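Local coordinates for laccase (Uncultured bacterium, PDB 4F7K), which probably couples the one-electron oxidation of phenolic substrates to the reduction of molecular oxygen to water, as laccases of the multicopper oxidase family do, at residues Gly72-Thr77 / His102-Ser107; His60-Arg65 / Arg373-Val378. All blocks are in the same frame, centred on the assembly; numbering follows the deposited sequence.

In the fold
Interaction 1 (72-77 / 102-107) stays within the N-terminal cupredoxin-like part of the chain, its centre about 15 Å from the chain's, and is only partly buried. Interaction 2 (60-65 / 373-378) joins that part to the C-terminal one across 307 intervening residues, its centre about 7 Å from the chain's, and every touching residue is buried. The chemistry follows the setting: the outer contact is a proline on a histidine ring without a hydrogen bond between the segments, the inner one a straight histidine-threonine bond continued to an aspartate. The two meet in one sheet, where strands 59-62 and 97-103 are neighbours: H102 O lies 2.8 Å from H60 N, and H102 NE2 lies 3.0 Å from H62 ND1.

Interaction 1 of 2, residues Gly72-Thr77 / His102-Ser107; sequences GVPGMT and HSHNRS
P74 sets the CG-CD edge of its pyrrolidine over one face of the H104 imidazole. The evidence for a CH-pi contact is direct: P74 CG lies 3.8 Å from the centroid of the H104 ring and only 8° off the ring normal, hence over its centre. P74 CD approaches nearer the rim, 3.5 Å from H104 CD2. The opposite face of the imidazole carries N105 CB, offset toward the rim, so the ring is sandwiched between its own neighbour in sequence and the proline. A chi1 of 82° puts H104 CG between the backbone N and the carbonyl carbon and turns the ring toward P74. The backbone itself places H104 CB 3.3 Å from the carbonyl oxygen G72 O. No hydrogen bond crosses between the segments.

Each side is braced internally. V73 O accepts from both M76 N and T77 N, closing the loop behind the proline. S103 O is met from opposite faces of its plane by H102 ND1 and R106 N; the H102 bond is 2.9 Å from ND1 to S103 O and nearly straight, at 177°. S103 OG also bonds N105 OD1.

A58 touches P74 and shares a backbone bond with H104. H102 NE2 and H104 NE2 are 10.7 Å apart, for H104 is turned onto P74 while the H102 ring lies beside H60 and H62. The two belong to an HxH sequence of the kind that, in multicopper oxidases, typically serves the trinuclear copper site.

Interaction 2 of 2, residues His60-Arg65 / Arg373-Val378; sequences HWHGLR and RDTTLV
H62 reaches T375 and D374 with the outer edge of its imidazole. From CB, chi1 of -164° sets CG anti to the backbone N, and this extended course carries the ring to segment 373-378. CD2 is the first ring atom to arrive, 3.6 Å from D374 OD1, which lies at the ring edge and in its plane; the carboxylate itself is turned 65° from the imidazole. CE1, on the other flank of NE2, is 3.8 Å from T375 OG1. The tip, NE2, donates to T375 OG1 at 2.8 Å. An N-H...O angle of 174°, with the oxygen in the ring plane, marks the bond as straight. T375 OG1 in turn donates to D374 OD1, also at 2.8 Å, and meets it nearly along its C-O axis. H62 ND1, beyond CE1 on the ring, faces H102 NE2 in a probable hydrogen bond.

H60 and H62 belong to the HxHG sequence that, in multicopper oxidases, characteristically faces the trinuclear copper site between the first and third cupredoxin domains, and T375 and D374 are thus probably second-shell supports orienting the H62 ring. Replacing H62 by an alanine is likely to leave T375 OG1 without its N-H donor and H102 NE2 without its probable mate.

G63 follows in a type II turn from W61 to L64. Its CA lies 3.2 Å from D374 OD2; a CB placed here would collide with that oxygen and be jammed against the carbonyl O of H62, which fits a glycine. D374 OD2 is held in turn by a salt bridge to R232 NH2.

Interaction 1 of 2, residues Gly72-Thr77 / His102-Ser107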
ATOM      1  N   GLY A  72       5.758  -4.074  14.006  1.00 36.99           N
ATOM      2  CA  GLY A  72       4.344  -4.180  14.392  1.00 36.66           C
ATOM      3  C   GLY A  72       3.737  -5.562  14.235  1.00 37.08           C
ATOM      4  O   GLY A  72       2.571  -5.693  13.883  1.00 36.18           O
ATOM      5  N   VAL A  73       4.519  -6.600  14.512  1.00 39.14           N
ATOM      6  CA  VAL A  73       4.056  -7.981  14.408  1.00 39.39           C
ATOM      7  C   VAL A  73       4.006  -8.607  15.801  1.00 41.25           C
ATOM      8  O   VAL A  73       5.021  -9.080  16.284  1.00 43.96           O
ATOM      9  CB  VAL A  73       4.975  -8.834  13.459  1.00 40.84           C
ATOM     10  CG1 VAL A  73       4.422 -10.263  13.296  1.00 40.41           C
ATOM     11  CG2 VAL A  73       5.099  -8.171  12.110  1.00 38.15           C
ATOM     12  N   PRO A  74       2.819  -8.618  16.453  1.00 40.94           N
ATOM     13  CA  PRO A  74       2.669  -9.243  17.783  1.00 42.93           C
ATOM     14  C   PRO A  74       3.159 -10.698  17.832  1.00 45.38           C
ATOM     15  O   PRO A  74       2.931 -11.451  16.889  1.00 45.15           O
ATOM     16  CB  PRO A  74       1.160  -9.184  18.019  1.00 41.47           C
ATOM     17  CG  PRO A  74       0.759  -7.931  17.314  1.00 39.41           C
ATOM     18  CD  PRO A  74       1.553  -7.997  16.019  1.00 38.43           C
ATOM     19  N   GLY A  75       3.846 -11.068  18.911  1.00 48.00           N
ATOM     20  CA  GLY A  75       4.388 -12.421  19.073  1.00 50.82           C
ATOM     21  C   GLY A  75       5.698 -12.671  18.332  1.00 52.62           C
ATOM     22  O   GLY A  75       6.267 -13.766  18.407  0.60 54.57           O
ATOM     23  N   MET A  76       6.166 -11.666  17.597  1.00 51.66           N
ATOM     24  CA  MET A  76       7.405 -11.771  16.851  1.00 53.04           C
ATOM     25  C   MET A  76       8.289 -10.552  17.082  1.00 52.98           C
ATOM     26  O   MET A  76       9.492 -10.674  17.304  1.00 54.71           O
ATOM     27  CB  MET A  76       7.112 -11.906  15.360  1.00 52.10           C
ATOM     28  CG  MET A  76       8.344 -11.745  14.485  1.00 55.12           C
ATOM     29  SD  MET A  76       8.363 -12.939  13.145  1.00 62.53           S
ATOM     30  CE  MET A  76       8.528 -14.413  14.135  1.00 65.32           C
ATOM     31  N   THR A  77       7.689  -9.371  17.019  1.00 50.18           N
ATOM     32  CA  THR A  77       8.480  -8.158  17.046  1.00 49.86           C
ATOM     33  C   THR A  77       8.134  -7.334  18.289  1.00 49.50           C
ATOM     34  O   THR A  77       8.929  -6.501  18.727  1.00 49.58           O
ATOM     35  CB  THR A  77       8.261  -7.392  15.726  1.00 48.26           C
ATOM     36  OG1 THR A  77       9.517  -6.952  15.228  1.00 52.03           O
ATOM     37  CG2 THR A  77       7.287  -6.241  15.880  1.00 43.51           C
ATOM     38  N   HIS A 102      -1.125   0.057   8.702  1.00 26.81           N
ATOM     39  CA  HIS A 102      -2.411  -0.558   8.947  1.00 27.67           C
ATOM     40  C   HIS A 102      -2.319  -1.454  10.176  1.00 29.03           C
ATOM     41  O   HIS A 102      -1.227  -1.882  10.546  1.00 31.46           O
ATOM     42  CB  HIS A 102      -2.920  -1.306   7.691  1.00 26.27           C
ATOM     43  CG  HIS A 102      -1.941  -2.309   7.166  1.00 30.12           C
ATOM     44  ND1 HIS A 102      -1.708  -3.515   7.790  1.00 30.51           N
ATOM     45  CD2 HIS A 102      -1.088  -2.260   6.116  1.00 28.72           C
ATOM     46  CE1 HIS A 102      -0.782  -4.184   7.130  1.00 27.34           C
ATOM     47  NE2 HIS A 102      -0.392  -3.449   6.107  1.00 28.83           N
ATOM     48  N   SER A 103      -3.437  -1.734  10.825  1.00 28.68           N
ATOM     49  CA  SER A 103      -3.395  -2.704  11.899  1.00 30.15           C
ATOM     50  C   SER A 103      -2.768  -4.008  11.375  1.00 30.05           C
ATOM     51  O   SER A 103      -2.943  -4.386  10.211  1.00 29.35           O
ATOM     52  CB  SER A 103      -4.773  -2.943  12.529  1.00 29.07           C
ATOM     53  OG  SER A 103      -5.490  -3.975  11.846  1.00 32.35           O
ATOM     54  N   HIS A 104      -2.038  -4.678  12.250  1.00 31.00           N
ATOM     55  CA  HIS A 104      -1.285  -5.889  11.884  1.00 32.04           C
ATOM     56  C   HIS A 104      -2.171  -7.023  11.379  1.00 32.25           C
ATOM     57  O   HIS A 104      -1.691  -7.906  10.665  1.00 31.83           O
ATOM     58  CB  HIS A 104      -0.503  -6.403  13.099  1.00 32.99           C
ATOM     59  CG  HIS A 104      -1.334  -7.231  14.025  1.00 34.49           C
ATOM     60  ND1 HIS A 104      -2.307  -6.679  14.852  1.00 35.69           N
ATOM     61  CD2 HIS A 104      -1.396  -8.572  14.205  1.00 33.23           C
ATOM     62  CE1 HIS A 104      -2.899  -7.650  15.530  1.00 36.99           C
ATOM     63  NE2 HIS A 104      -2.356  -8.804  15.164  1.00 38.50           N
ATOM     64  N   ASN A 105      -3.444  -7.030  11.787  1.00 32.30           N
ATOM     65  CA  ASN A 105      -4.348  -8.111  11.434  1.00 33.43           C
ATOM     66  C   ASN A 105      -5.394  -7.729  10.375  1.00 32.97           C
ATOM     67  O   ASN A 105      -6.367  -8.464  10.156  1.00 32.78           O
ATOM     68  CB  ASN A 105      -5.039  -8.660  12.694  1.00 33.74           C
ATOM     69  CG  ASN A 105      -5.878  -7.624  13.402  1.00 33.40           C
ATOM     70  OD1 ASN A 105      -5.973  -6.460  12.978  1.00 32.59           O
ATOM     71  ND2 ASN A 105      -6.475  -8.033  14.508  1.00 33.66           N
ATOM     72  N   ARG A 106      -5.169  -6.610   9.695  1.00 32.96           N
ATOM     73  CA  ARG A 106      -6.151  -6.082   8.746  1.00 33.31           C
ATOM     74  C   ARG A 106      -6.605  -7.048   7.617  1.00 35.04           C
ATOM     75  O   ARG A 106      -7.789  -7.010   7.156  1.00 33.90           O
ATOM     76  CB  ARG A 106      -5.689  -4.736   8.177  1.00 32.83           C
ATOM     77  CG  ARG A 106      -6.822  -4.019   7.467  1.00 29.95           C
ATOM     78  CD  ARG A 106      -6.517  -2.591   7.043  1.00 27.43           C
ATOM     79  NE  ARG A 106      -7.629  -2.123   6.205  1.00 21.92           N
ATOM     80  CZ  ARG A 106      -7.562  -2.089   4.878  1.00 24.47           C
ATOM     81  NH1 ARG A 106      -6.418  -2.424   4.273  1.00 23.49           N
ATOM     82  NH2 ARG A 106      -8.611  -1.700   4.145  1.00 21.89           N
ATOM     83  N   SER A 107      -5.714  -7.959   7.243  1.00 36.21           N
ATOM     84  CA  SER A 107      -5.978  -8.876   6.128  1.00 38.40           C
ATOM     85  C   SER A 107      -6.903  -9.983   6.502  1.00 39.80           C
ATOM     86  O   SER A 107      -7.453 -10.646   5.628  1.00 40.81           O
ATOM     87  CB  SER A 107      -4.684  -9.480   5.604  1.00 39.49           C
ATOM     88  OG  SER A 107      -3.980  -8.498   4.893  1.00 40.36           O
TER

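Interaction 2 of 2, residues His60-Arg65 / Arg373-Val378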
ATOM      1  N   HIS A  60       1.408  -2.024  11.596  1.00 29.97           N
ATOM      2  CA  HIS A  60       2.473  -2.345  10.647  1.00 30.53           C
ATOM      3  C   HIS A  60       2.692  -1.153   9.710  1.00 30.12           C
ATOM      4  O   HIS A  60       1.747  -0.568   9.214  1.00 30.12           O
ATOM      5  CB  HIS A  60       2.170  -3.630   9.865  1.00 29.55           C
ATOM      6  CG  HIS A  60       3.201  -3.967   8.838  1.00 33.08           C
ATOM      7  ND1 HIS A  60       4.546  -4.049   9.137  1.00 36.28           N
ATOM      8  CD2 HIS A  60       3.093  -4.255   7.517  1.00 33.49           C
ATOM      9  CE1 HIS A  60       5.228  -4.348   8.043  1.00 36.43           C
ATOM     10  NE2 HIS A  60       4.371  -4.492   7.048  1.00 37.44           N
ATOM     11  N   TRP A  61       3.944  -0.777   9.512  1.00 30.80           N
ATOM     12  CA  TRP A  61       4.311   0.301   8.616  1.00 29.90           C
ATOM     13  C   TRP A  61       4.729  -0.404   7.327  1.00 30.48           C
ATOM     14  O   TRP A  61       5.839  -0.917   7.221  1.00 32.22           O
ATOM     15  CB  TRP A  61       5.412   1.197   9.250  1.00 29.95           C
ATOM     16  CG  TRP A  61       5.117   1.395  10.690  1.00 30.15           C
ATOM     17  CD1 TRP A  61       5.523   0.603  11.724  1.00 30.88           C
ATOM     18  CD2 TRP A  61       4.229   2.379  11.261  1.00 29.12           C
ATOM     19  NE1 TRP A  61       4.992   1.058  12.911  1.00 31.05           N
ATOM     20  CE2 TRP A  61       4.184   2.138  12.654  1.00 30.48           C
ATOM     21  CE3 TRP A  61       3.510   3.463  10.732  1.00 27.33           C
ATOM     22  CZ2 TRP A  61       3.411   2.919  13.529  1.00 29.71           C
ATOM     23  CZ3 TRP A  61       2.759   4.263  11.605  1.00 30.36           C
ATOM     24  CH2 TRP A  61       2.710   3.975  12.988  1.00 30.42           C
ATOM     25  N   HIS A  62       3.818  -0.404   6.359  1.00 29.98           N
ATOM     26  CA  HIS A  62       3.877  -1.266   5.174  1.00 30.86           C
ATOM     27  C   HIS A  62       4.882  -0.791   4.115  1.00 32.23           C
ATOM     28  O   HIS A  62       4.674   0.236   3.480  1.00 33.31           O
ATOM     29  CB  HIS A  62       2.454  -1.404   4.571  1.00 28.68           C
ATOM     30  CG  HIS A  62       2.333  -2.542   3.602  1.00 28.79           C
ATOM     31  ND1 HIS A  62       1.534  -3.630   3.839  1.00 29.06           N
ATOM     32  CD2 HIS A  62       2.952  -2.781   2.416  1.00 28.34           C
ATOM     33  CE1 HIS A  62       1.649  -4.494   2.841  1.00 26.57           C
ATOM     34  NE2 HIS A  62       2.487  -3.991   1.953  1.00 29.77           N
ATOM     35  N   GLY A  63       5.990  -1.511   3.956  1.00 34.94           N
ATOM     36  CA  GLY A  63       7.115  -1.083   3.079  1.00 35.81           C
ATOM     37  C   GLY A  63       8.283  -0.348   3.735  1.00 37.83           C
ATOM     38  O   GLY A  63       9.288   0.009   3.081  1.00 38.77           O
ATOM     39  N   LEU A  64       8.183  -0.112   5.029  1.00 38.25           N
ATOM     40  CA  LEU A  64       9.247   0.607   5.714  1.00 39.43           C
ATOM     41  C   LEU A  64      10.389  -0.372   5.979  1.00 41.48           C
ATOM     42  O   LEU A  64      10.201  -1.388   6.635  1.00 41.92           O
ATOM     43  CB  LEU A  64       8.731   1.250   7.011  1.00 37.97           C
ATOM     44  CG  LEU A  64       8.082   2.653   6.991  1.00 38.43           C
ATOM     45  CD1 LEU A  64       9.028   3.712   6.415  1.00 36.31           C
ATOM     46  CD2 LEU A  64       6.748   2.710   6.251  1.00 35.93           C
ATOM     47  N   ARG A  65      11.563  -0.059   5.437  1.00 44.10           N
ATOM     48  CA  ARG A  65      12.777  -0.793   5.692  1.00 46.61           C
ATOM     49  C   ARG A  65      13.366  -0.221   6.969  1.00 47.88           C
ATOM     50  O   ARG A  65      14.335   0.561   6.914  1.00 50.03           O
ATOM     51  CB  ARG A  65      13.784  -0.566   4.555  1.00 49.13           C
ATOM     52  CG  ARG A  65      13.379  -1.104   3.178  1.00 49.92           C
ATOM     53  CD  ARG A  65      14.059  -0.249   2.112  1.00 51.31           C
ATOM     54  NE  ARG A  65      15.172  -0.941   1.508  1.00 57.31           N
ATOM     55  CZ  ARG A  65      16.118  -0.373   0.768  1.00 59.17           C
ATOM     56  NH1 ARG A  65      16.142   0.941   0.520  1.00 58.25           N
ATOM     57  NH2 ARG A  65      17.067  -1.139   0.295  1.00 63.41           N
ATOM     58  N   ARG A 373       9.613  -4.347  -5.544  1.00 44.62           N
ATOM     59  CA  ARG A 373       8.316  -4.245  -4.891  1.00 42.57           C
ATOM     60  C   ARG A 373       8.498  -4.553  -3.414  1.00 41.71           C
ATOM     61  O   ARG A 373       9.536  -5.062  -3.024  1.00 43.37           O
ATOM     62  CB  ARG A 373       7.380  -5.327  -5.474  1.00 41.84           C
ATOM     63  CG  ARG A 373       6.788  -5.060  -6.869  1.00 43.40           C
ATOM     64  CD  ARG A 373       5.461  -4.268  -6.683  1.00 45.42           C
ATOM     65  NE  ARG A 373       4.775  -4.089  -7.942  1.00 46.68           N
ATOM     66  CZ  ARG A 373       3.828  -3.198  -8.190  1.00 45.38           C
ATOM     67  NH1 ARG A 373       3.395  -2.337  -7.254  1.00 39.46           N
ATOM     68  NH2 ARG A 373       3.318  -3.185  -9.420  1.00 47.50           N
ATOM     69  N   ASP A 374       7.485  -4.281  -2.591  1.00 39.28           N
ATOM     70  CA  ASP A 374       7.478  -4.856  -1.261  1.00 39.00           C
ATOM     71  C   ASP A 374       6.273  -5.814  -1.106  1.00 37.54           C
ATOM     72  O   ASP A 374       6.173  -6.530  -0.100  1.00 37.69           O
ATOM     73  CB  ASP A 374       7.577  -3.777  -0.145  1.00 38.49           C
ATOM     74  CG  ASP A 374       6.439  -2.759  -0.181  1.00 39.94           C
ATOM     75  OD1 ASP A 374       5.256  -3.179  -0.351  1.00 35.98           O
ATOM     76  OD2 ASP A 374       6.728  -1.526  -0.025  1.00 41.73           O
ATOM     77  N   THR A 375       5.416  -5.854  -2.129  1.00 35.42           N
ATOM     78  CA  THR A 375       4.211  -6.660  -2.124  1.00 34.74           C
ATOM     79  C   THR A 375       4.017  -7.169  -3.529  1.00 34.80           C
ATOM     80  O   THR A 375       4.054  -6.383  -4.481  1.00 34.65           O
ATOM     81  CB  THR A 375       2.960  -5.780  -1.793  1.00 33.19           C
ATOM     82  OG1 THR A 375       3.183  -5.043  -0.590  1.00 36.24           O
ATOM     83  CG2 THR A 375       1.684  -6.601  -1.655  1.00 31.48           C
ATOM     84  N   THR A 376       3.756  -8.458  -3.666  1.00 33.72           N
ATOM     85  CA  THR A 376       3.556  -9.018  -4.970  1.00 35.14           C
ATOM     86  C   THR A 376       2.295  -9.874  -5.043  1.00 35.62           C
ATOM     87  O   THR A 376       1.590 -10.024  -4.050  1.00 35.61           O
ATOM     88  CB  THR A 376       4.801  -9.767  -5.462  1.00 37.47           C
ATOM     89  OG1 THR A 376       4.603 -10.134  -6.820  1.00 36.36           O
ATOM     90  CG2 THR A 376       5.125 -10.986  -4.604  1.00 36.66           C
ATOM     91  N   LEU A 377       1.974 -10.363  -6.231  1.00 36.80           N
ATOM     92  CA  LEU A 377       0.750 -11.133  -6.428  1.00 38.07           C
ATOM     93  C   LEU A 377       1.066 -12.345  -7.243  1.00 39.17           C
ATOM     94  O   LEU A 377       1.680 -12.221  -8.295  1.00 41.75           O
ATOM     95  CB  LEU A 377      -0.354 -10.334  -7.150  1.00 37.41           C
ATOM     96  CG  LEU A 377      -1.616 -11.225  -7.270  1.00 40.03           C
ATOM     97  CD1 LEU A 377      -2.661 -10.898  -6.212  1.00 36.88           C
ATOM     98  CD2 LEU A 377      -2.213 -11.256  -8.688  1.00 42.57           C
ATOM     99  N   VAL A 378       0.684 -13.513  -6.745  1.00 39.16           N
ATOM    100  CA  VAL A 378       0.884 -14.749  -7.496  1.00 40.85           C
ATOM    101  C   VAL A 378      -0.459 -15.359  -7.818  1.00 40.92           C
ATOM    102  O   VAL A 378      -1.160 -15.866  -6.935  1.00 38.98           O
ATOM    103  CB  VAL A 378       1.747 -15.766  -6.741  1.00 42.42           C
ATOM    104  CG1 VAL A 378       1.986 -17.020  -7.602  1.00 43.20           C
ATOM    105  CG2 VAL A 378       3.086 -15.133  -6.343  1.00 43.46           C
TER